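Long-range contacts in probable enoyl-CoA hydratase/isomerase (Pseudomonas aeruginosa, PDB 7CRD), which probably shifts the double bond of enoyl-CoA thioesters between the delta-3 and delta-2 positions, as a CoA-binding member of the enoyl-CoA hydratase/isomerase family: residues I96-G101 against T183-A188; L16-Q21 against V51-G56; P74-S79 against E225-S230. All blocks are in the same frame, centred on the assembly; numbering follows the deposited sequence.

Interaction 1: residues I96-G101 against T183-A188; sequences IAAVNG and TVLEHA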
loop_
_atom_site.group_PDB
_atom_site.type_symbol
_atom_site.label_atom_id
_atom_site.label_comp_id
_atom_site.label_asym_id
_atom_site.label_seq_id
_atom_site.Cartn_x
_atom_site.Cartn_y
_atom_site.Cartn_z
ATOM N N ILE A 96 -0.178 0.364 10.501
ATOM C CA ILE A 96 1.056 -0.415 10.518
ATOM C C ILE A 96 0.948 -1.498 9.454
ATOM O O ILE A 96 -0.053 -2.218 9.397
ATOM C CB ILE A 96 1.306 -1.038 11.902
ATOM C CG1 ILE A 96 1.411 0.043 12.970
ATOM C CG2 ILE A 96 2.578 -1.926 11.873
ATOM C CD1 ILE A 96 1.678 -0.542 14.369
ATOM N N ALA A 97 1.958 -1.600 8.606
ATOM C CA ALA A 97 2.030 -2.665 7.621
ATOM C C ALA A 97 2.973 -3.768 8.098
ATOM O O ALA A 97 4.076 -3.492 8.581
ATOM C CB ALA A 97 2.516 -2.122 6.274
ATOM N N ALA A 98 2.559 -5.023 7.915
ATOM C CA ALA A 98 3.420 -6.177 8.173
ATOM C C ALA A 98 3.521 -6.958 6.873
ATOM O O ALA A 98 2.551 -7.600 6.452
ATOM C CB ALA A 98 2.875 -7.041 9.306
ATOM N N VAL A 99 4.693 -6.920 6.247
ATOM C CA VAL A 99 4.865 -7.328 4.853
ATOM C C VAL A 99 5.747 -8.570 4.780
ATOM O O VAL A 99 6.899 -8.534 5.224
ATOM C CB VAL A 99 5.497 -6.200 4.031
ATOM C CG1 VAL A 99 5.733 -6.650 2.605
ATOM C CG2 VAL A 99 4.630 -4.931 4.099
ATOM N N ASN A 100 5.247 -9.638 4.134
ATOM C CA ASN A 100 6.070 -10.793 3.768
ATOM C C ASN A 100 5.952 -11.071 2.272
ATOM O O ASN A 100 4.943 -10.741 1.647
ATOM C CB ASN A 100 5.668 -12.074 4.521
ATOM C CG ASN A 100 6.262 -12.152 5.923
ATOM O OD1 ASN A 100 7.481 -12.230 6.094
ATOM N ND2 ASN A 100 5.399 -12.116 6.929
ATOM N N GLY A 101 6.987 -11.709 1.712
ATOM C CA GLY A 101 6.986 -12.132 0.328
ATOM C C GLY A 101 6.788 -10.975 -0.632
ATOM O O GLY A 101 7.289 -9.867 -0.413
ATOM N N THR A 183 7.307 -13.777 12.515
ATOM C CA THR A 183 8.026 -12.756 13.272
ATOM C C THR A 183 7.622 -11.351 12.836
ATOM O O THR A 183 7.529 -10.442 13.663
ATOM C CB THR A 183 9.535 -12.932 13.099
ATOM O OG1 THR A 183 9.928 -14.245 13.527
ATOM C CG2 THR A 183 10.286 -11.894 13.917
ATOM N N VAL A 184 7.396 -11.149 11.538
ATOM C CA VAL A 184 7.064 -9.804 11.058
ATOM C C VAL A 184 5.755 -9.328 11.674
ATOM O O VAL A 184 5.635 -8.177 12.120
ATOM C CB VAL A 184 7.002 -9.774 9.518
ATOM C CG1 VAL A 184 6.676 -8.366 9.025
ATOM C CG2 VAL A 184 8.314 -10.232 8.929
ATOM N N LEU A 185 4.748 -10.205 11.703
ATOM C CA LEU A 185 3.433 -9.806 12.197
ATOM C C LEU A 185 3.433 -9.643 13.709
ATOM O O LEU A 185 2.758 -8.755 14.240
ATOM C CB LEU A 185 2.378 -10.828 11.774
ATOM C CG LEU A 185 1.858 -10.726 10.338
ATOM C CD1 LEU A 185 2.946 -11.066 9.326
ATOM C CD2 LEU A 185 0.674 -11.661 10.157
ATOM N N GLU A 186 4.176 -10.496 14.414
ATOM C CA GLU A 186 4.268 -10.377 15.867
ATOM C C GLU A 186 4.941 -9.070 16.264
ATOM O O GLU A 186 4.468 -8.369 17.167
ATOM C CB GLU A 186 5.012 -11.597 16.439
ATOM C CG GLU A 186 4.252 -12.924 16.221
ATOM C CD GLU A 186 5.106 -14.201 16.323
ATOM O OE1 GLU A 186 6.344 -14.119 16.488
ATOM O OE2 GLU A 186 4.522 -15.308 16.231
ATOM N N HIS A 187 6.015 -8.703 15.566
ATOM C CA HIS A 187 6.660 -7.414 15.797
ATOM C C HIS A 187 5.722 -6.247 15.498
ATOM O O HIS A 187 5.690 -5.260 16.245
ATOM C CB HIS A 187 7.925 -7.326 14.947
ATOM C CG HIS A 187 8.770 -6.142 15.264
ATOM N ND1 HIS A 187 9.728 -6.159 16.254
ATOM C CD2 HIS A 187 8.794 -4.897 14.735
ATOM C CE1 HIS A 187 10.306 -4.973 16.323
ATOM N NE2 HIS A 187 9.764 -4.191 15.407
ATOM N N ALA A 188 4.941 -6.340 14.415
ATOM C CA ALA A 188 4.002 -5.277 14.087
ATOM C C ALA A 188 2.923 -5.145 15.149
ATOM O O ALA A 188 2.535 -4.030 15.517
ATOM C CB ALA A 188 3.377 -5.540 12.712
#

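Interaction 2: residues L16-Q21 against V51-G56; sequences LRLDRQ and VLITGG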
loop_
_atom_site.group_PDB
_atom_site.type_symbol
_atom_site.label_atom_id
_atom_site.label_comp_id
_atom_site.label_asym_id
_atom_site.label_seq_id
_atom_site.Cartn_x
_atom_site.Cartn_y
_atom_site.Cartn_z
ATOM N N LEU A 16 -6.475 -5.740 9.055
ATOM C CA LEU A 16 -6.987 -6.071 7.727
ATOM C C LEU A 16 -6.037 -7.082 7.108
ATOM O O LEU A 16 -4.894 -6.741 6.794
ATOM C CB LEU A 16 -7.089 -4.833 6.842
ATOM C CG LEU A 16 -7.983 -3.710 7.329
ATOM C CD1 LEU A 16 -7.830 -2.502 6.421
ATOM C CD2 LEU A 16 -9.412 -4.205 7.365
ATOM N N ARG A 17 -6.498 -8.321 6.932
ATOM C CA ARG A 17 -5.672 -9.387 6.379
ATOM C C ARG A 17 -6.146 -9.721 4.969
ATOM O O ARG A 17 -7.289 -10.153 4.779
ATOM C CB ARG A 17 -5.705 -10.638 7.259
ATOM C CG ARG A 17 -5.261 -11.896 6.516
ATOM C CD ARG A 17 -4.602 -12.907 7.438
ATOM N NE ARG A 17 -5.008 -12.716 8.823
ATOM C CZ ARG A 17 -4.190 -12.862 9.857
ATOM N NH1 ARG A 17 -4.634 -12.664 11.094
ATOM N NH2 ARG A 17 -2.927 -13.206 9.653
ATOM N N LEU A 18 -5.274 -9.502 3.990
ATOM C CA LEU A 18 -5.549 -9.921 2.624
ATOM C C LEU A 18 -5.500 -11.441 2.576
ATOM O O LEU A 18 -4.555 -12.046 3.080
ATOM C CB LEU A 18 -4.523 -9.312 1.659
ATOM C CG LEU A 18 -4.665 -7.835 1.248
ATOM C CD1 LEU A 18 -4.599 -6.886 2.420
ATOM C CD2 LEU A 18 -3.609 -7.460 0.214
ATOM N N ASP A 19 -6.543 -12.073 1.997
ATOM C CA ASP A 19 -6.671 -13.534 2.047
ATOM C C ASP A 19 -7.174 -14.059 0.698
ATOM O O ASP A 19 -8.274 -14.587 0.563
ATOM C CB ASP A 19 -7.585 -13.969 3.192
ATOM C CG ASP A 19 -7.414 -15.434 3.550
ATOM O OD1 ASP A 19 -6.459 -16.073 3.047
ATOM O OD2 ASP A 19 -8.230 -15.944 4.346
ATOM N N ARG A 20 -6.336 -13.904 -0.324
ATOM C CA ARG A 20 -6.572 -14.441 -1.660
ATOM C C ARG A 20 -5.296 -15.150 -2.120
ATOM O O ARG A 20 -4.702 -14.828 -3.149
ATOM C CB ARG A 20 -6.985 -13.326 -2.624
ATOM C CG ARG A 20 -7.639 -13.806 -3.901
ATOM C CD ARG A 20 -7.786 -12.668 -4.894
ATOM N NE ARG A 20 -8.405 -13.123 -6.134
ATOM C CZ ARG A 20 -8.169 -12.599 -7.328
ATOM N NH1 ARG A 20 -7.329 -11.582 -7.458
ATOM N NH2 ARG A 20 -8.781 -13.087 -8.392
ATOM N N GLN A 21 -4.868 -16.133 -1.320
ATOM C CA GLN A 21 -3.522 -16.691 -1.469
ATOM C C GLN A 21 -3.363 -17.494 -2.751
ATOM O O GLN A 21 -2.260 -17.551 -3.307
ATOM C CB GLN A 21 -3.173 -17.563 -0.264
ATOM C CG GLN A 21 -3.273 -16.838 1.058
ATOM C CD GLN A 21 -2.126 -15.875 1.286
ATOM O OE1 GLN A 21 -2.343 -14.700 1.596
ATOM N NE2 GLN A 21 -0.898 -16.368 1.155
ATOM N N VAL A 51 -4.592 0.426 13.273
ATOM C CA VAL A 51 -4.916 -0.519 12.208
ATOM C C VAL A 51 -3.638 -1.192 11.718
ATOM O O VAL A 51 -2.612 -0.529 11.515
ATOM C CB VAL A 51 -5.657 0.194 11.056
ATOM C CG1 VAL A 51 -5.765 -0.721 9.825
ATOM C CG2 VAL A 51 -7.034 0.645 11.519
ATOM N N LEU A 52 -3.698 -2.512 11.527
ATOM C CA LEU A 52 -2.599 -3.288 10.958
ATOM C C LEU A 52 -3.046 -3.875 9.630
ATOM O O LEU A 52 -4.143 -4.435 9.535
ATOM C CB LEU A 52 -2.151 -4.420 11.895
ATOM C CG LEU A 52 -1.150 -5.430 11.299
ATOM C CD1 LEU A 52 0.229 -4.796 11.137
ATOM C CD2 LEU A 52 -1.044 -6.718 12.123
ATOM N N ILE A 53 -2.205 -3.749 8.610
ATOM C CA ILE A 53 -2.484 -4.291 7.286
ATOM C C ILE A 53 -1.446 -5.357 6.978
ATOM O O ILE A 53 -0.241 -5.107 7.105
ATOM C CB ILE A 53 -2.469 -3.195 6.205
ATOM C CG1 ILE A 53 -3.451 -2.085 6.552
ATOM C CG2 ILE A 53 -2.853 -3.792 4.841
ATOM C CD1 ILE A 53 -3.487 -0.988 5.501
ATOM N N THR A 54 -1.904 -6.538 6.557
ATOM C CA THR A 54 -0.982 -7.631 6.302
ATOM C C THR A 54 -1.610 -8.615 5.328
ATOM O O THR A 54 -2.829 -8.664 5.159
ATOM C CB THR A 54 -0.606 -8.348 7.603
ATOM O OG1 THR A 54 0.404 -9.323 7.337
ATOM C CG2 THR A 54 -1.839 -9.031 8.181
ATOM N N GLY A 55 -0.751 -9.403 4.691
ATOM C CA GLY A 55 -1.204 -10.513 3.886
ATOM C C GLY A 55 -0.866 -11.852 4.507
ATOM O O GLY A 55 -1.138 -12.896 3.910
ATOM N N GLY A 56 -0.253 -11.842 5.686
ATOM C CA GLY A 56 0.118 -13.064 6.377
ATOM C C GLY A 56 1.608 -13.359 6.320
ATOM O O GLY A 56 2.439 -12.511 5.996
#

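Interaction 3: residues P74-S79 against E225-S230; sequences PSLRDS and EGDIFS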
loop_
_atom_site.group_PDB
_atom_site.type_symbol
_atom_site.label_atom_id
_atom_site.label_comp_id
_atom_site.label_asym_id
_atom_site.label_seq_id
_atom_site.Cartn_x
_atom_site.Cartn_y
_atom_site.Cartn_z
ATOM N N PRO A 74 -10.955 1.857 -16.561
ATOM C CA PRO A 74 -10.859 3.241 -16.135
ATOM C C PRO A 74 -11.761 3.998 -15.147
ATOM O O PRO A 74 -12.851 4.418 -15.527
ATOM C CB PRO A 74 -10.884 3.942 -17.502
ATOM C CG PRO A 74 -10.637 2.826 -18.489
ATOM C CD PRO A 74 -11.427 1.684 -17.902
ATOM N N SER A 75 -11.248 4.193 -13.919
ATOM C CA SER A 75 -11.881 5.102 -12.918
ATOM C C SER A 75 -10.807 5.849 -12.099
ATOM O O SER A 75 -9.808 5.217 -11.703
ATOM C CB SER A 75 -12.958 4.449 -12.082
ATOM O OG SER A 75 -14.251 4.779 -12.566
ATOM N N LEU A 76 -11.031 7.134 -11.817
ATOM C CA LEU A 76 -9.989 7.924 -11.102
ATOM C C LEU A 76 -10.309 7.930 -9.608
ATOM O O LEU A 76 -10.194 6.900 -8.965
ATOM C CB LEU A 76 -9.989 9.368 -11.629
ATOM C CG LEU A 76 -8.672 9.918 -12.177
ATOM C CD1 LEU A 76 -7.725 10.414 -11.084
ATOM C CD2 LEU A 76 -8.025 8.873 -13.032
ATOM N N ARG A 77 -10.726 9.091 -9.124
ATOM C CA ARG A 77 -11.087 9.274 -7.712
ATOM C C ARG A 77 -12.273 8.365 -7.413
ATOM O O ARG A 77 -12.254 7.719 -6.371
ATOM C CB ARG A 77 -11.496 10.736 -7.509
ATOM C CG ARG A 77 -11.058 11.659 -8.634
ATOM C CD ARG A 77 -11.463 13.120 -8.505
ATOM N NE ARG A 77 -11.573 13.881 -9.759
ATOM C CZ ARG A 77 -10.958 13.613 -10.909
ATOM N NH1 ARG A 77 -10.143 12.579 -11.033
ATOM N NH2 ARG A 77 -11.153 14.401 -11.946
ATOM N N ASP A 78 -13.232 8.291 -8.343
ATOM C CA ASP A 78 -14.449 7.518 -8.030
ATOM C C ASP A 78 -14.339 6.105 -8.604
ATOM O O ASP A 78 -14.726 5.888 -9.735
ATOM C CB ASP A 78 -15.693 8.337 -8.332
ATOM C CG ASP A 78 -15.661 9.700 -7.675
ATOM O OD1 ASP A 78 -15.768 9.764 -6.448
ATOM O OD2 ASP A 78 -15.488 10.650 -8.394
ATOM N N SER A 79 -13.857 5.201 -7.772
ATOM C CA SER A 79 -13.681 3.796 -8.090
ATOM C C SER A 79 -13.289 3.103 -6.795
ATOM O O SER A 79 -12.950 3.781 -5.812
ATOM C CB SER A 79 -12.603 3.600 -9.147
ATOM O OG SER A 79 -11.345 4.083 -8.680
ATOM N N GLU A 225 -1.541 11.878 -11.372
ATOM C CA GLU A 225 -1.125 10.509 -11.663
ATOM C C GLU A 225 -2.281 9.667 -12.168
ATOM O O GLU A 225 -2.140 8.899 -13.123
ATOM C CB GLU A 225 -0.564 9.849 -10.401
ATOM C CG GLU A 225 0.872 10.184 -10.058
ATOM C CD GLU A 225 1.227 9.618 -8.692
ATOM O OE1 GLU A 225 0.292 9.109 -8.027
ATOM O OE2 GLU A 225 2.414 9.672 -8.297
ATOM N N GLY A 226 -3.427 9.747 -11.493
ATOM C CA GLY A 226 -4.514 8.840 -11.818
ATOM C C GLY A 226 -5.124 9.127 -13.175
ATOM O O GLY A 226 -5.545 8.210 -13.879
ATOM N N ASP A 227 -5.196 10.409 -13.542
ATOM C CA ASP A 227 -5.646 10.795 -14.880
ATOM C C ASP A 227 -4.751 10.182 -15.947
ATOM O O ASP A 227 -5.236 9.584 -16.922
ATOM C CB ASP A 227 -5.635 12.319 -15.013
ATOM C CG ASP A 227 -6.843 12.970 -14.389
ATOM O OD1 ASP A 227 -7.845 12.273 -14.219
ATOM O OD2 ASP A 227 -6.808 14.185 -14.113
ATOM N N ILE A 228 -3.432 10.333 -15.771
ATOM C CA ILE A 228 -2.457 9.762 -16.695
ATOM C C ILE A 228 -2.576 8.244 -16.711
ATOM O O ILE A 228 -2.598 7.609 -17.777
ATOM C CB ILE A 228 -1.030 10.211 -16.307
ATOM C CG1 ILE A 228 -0.859 11.734 -16.471
ATOM C CG2 ILE A 228 0.018 9.467 -17.122
ATOM C CD1 ILE A 228 -0.877 12.210 -17.917
ATOM N N PHE A 229 -2.678 7.649 -15.537
ATOM C CA PHE A 229 -2.710 6.174 -15.432
ATOM C C PHE A 229 -3.943 5.626 -16.151
ATOM O O PHE A 229 -3.844 4.677 -16.873
ATOM C CB PHE A 229 -2.747 5.802 -13.951
ATOM C CG PHE A 229 -2.414 4.374 -13.620
ATOM C CD1 PHE A 229 -1.129 4.004 -13.263
ATOM C CD2 PHE A 229 -3.388 3.404 -13.630
ATOM C CE1 PHE A 229 -0.834 2.695 -12.944
ATOM C CE2 PHE A 229 -3.094 2.097 -13.292
ATOM C CZ PHE A 229 -1.818 1.741 -12.974
ATOM N N SER A 230 -5.076 6.266 -15.942
ATOM C CA SER A 230 -6.323 5.820 -16.589
ATOM C C SER A 230 -6.172 5.972 -18.108
ATOM O O SER A 230 -6.507 5.061 -18.805
ATOM C CB SER A 230 -7.458 6.600 -16.064
ATOM O OG SER A 230 -8.504 6.552 -16.985
#

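Interaction 1: residues I96-G101 against T183-A188
Helix-on-sheet packing of the crotonase fold brings Ala-98, in a central strand of the main sheet, against Val-184, Leu-185 and Ala-188 at the start of helix 182-196. Two short methyl side chains meet here, Ala-98 CB 3.8 Å from Ala-188 CB, which is consistent with the close approach of the segment axes, 7.6 Å; the helix runs nearly antiparallel to the strand at 166°. Two residues earlier on the same face of the strand, Ile-96 flanks this point: its CG2 branch lies 3.8 Å from Ala-188 CB, while CD1 lies beside the carbonyl O of Ala-188, and the side chain also touches Ala-191, Ala-192 and Phe-195 further along the helix. Strand 95-99 thus forms part of the surface on which the helix rests, between strands 50-54 and 116-120. At the other end Val-184 points CG1, anti to its backbone N (chi1 -179°), toward the main chain of the strand, 3.7 Å from Val-99 N. Its second methyl faces the amide of Asn-100, with CG2 3.6 Å from OD1, and Leu-185 brings CD1 to 3.6 Å from ND2 of Asn-100. That buried amide is gripped at both ends: OD1 accepts a hydrogen bond from the backbone N of Gly-181, and ND2 donates to Gly-56 O.

Interaction 2: residues L16-Q21 against V51-G56
The guanidinium of Arg-17 meets Gly-56 by its edge, with Gly-56 CA near the plane of the group and 4.5 Å from Arg-17 NH2. A bend at chi3 (23°) turns the arginine's end; its NH1 makes a salt bridge to Glu-8 on strand 5-10, and its chain also touches Leu-185 of helix 182-196. The flat peptide groups of strands 13-18 and 50-54 are joined in parallel register. Leu-16 sits between two residues of its neighbour, its N donating to Leu-52 O at 2.7 Å and its O accepting from Thr-54 N at 3.0 Å. Leu-18 N then reaches Thr-54 O at 2.8 Å, with the donor in the carbonyl plane, and the same oxygen receives a CA-H contact from Arg-17 CA at 3.2 Å. On the face of Leu-16 and Ile-53, Leu-16 CD1 lies 4.4 Å from Ile-53 CG1. Helix 29-44 connects the two strands in a beta-alpha-beta unit and packs on this face, where Leu-16 meets Ala-38 and Leu-18 meets Met-35. On the opposite face, Thr-54 OG1, anti to its own N, accepts from Gly-56 N at 3.1 Å in an ST turn and also hydrogen-bonds to Ala-98 O. One buried hydroxyl therefore serves two backbone groups, Gly-56 N and Ala-98 O, tying the turn at the strand's end to the next strand of the sheet.

Interaction 3: residues P74-S79 against E225-S230
Van der Waals contact of Leu-76 with the backbone of helix 215-233 and with the side chains of Asp-227 and Ser-230 accounts for much of this meeting. Gly-226 has no side chain, and the leucine lies over the helix backbone there, with CD1 on the side of Asp-227 and CD2 directed toward Ser-230 CB. The end of this leucine is modelled too close to Gly-226, however, so the exact place of both methyls is doubtful. Further along, Pro-74 rests the CB corner of its ring on Ser-230, 3.6 Å from OG; this end of the loop is poorly ordered, and the serine hydroxyl has a weak hydrogen bond to Arg-234.

Charge pairing is looser. Arg-77 stretches from CG to NE and turns the edge of its guanidinium to Asp-227, where NH1 stands 3.9 Å from OD1. The guanidinium and carboxylate planes are 67° apart, so no bidentate, coplanar pairing is formed; this long surface salt bridge probably contributes mainly through electrostatic attraction.

No hydrogen bond crosses between the two segments. Within 74-79, Ser-79 OG donates to Leu-76 O at 3.1 Å, and Ser-75 OG, less surely placed because its residue is poorly ordered, donates to Asp-78 O at 3.1 Å; each bond spans three residues of the loop. The Ser-79 hydroxyl, set between the backbone N and the carbonyl carbon (chi1 61°), also takes a bond from Gly-82 N. This is a surface loop that follows helix 66-70, ends in the serine N-cap of helix 80-89 and rests on the late helix 215-233.

Overall arrangement
Interactions 1 and 2 form one continuous piece of the main sheet: their centres are 10 Å apart, strands 50-54 and 95-99 are neighbours, and backbone bonds from Ile-96 to Val-51 and Ile-53 join them directly. Interaction 2 closes first along the chain, pairing strands across a beta-alpha-beta crossover; interaction 1 then opens, bringing the much later helix 182-196 onto the sheet. Interaction 3 begins after interaction 2 and encloses interaction 1 in sequence, yet its centre lies about 30 Å from that of interaction 1, across the chain's centre, and 25 Å from that of interaction 2. Away from the buried sheet of the crotonase fold, it joins the loop before helix 80-89 to helix 215-233.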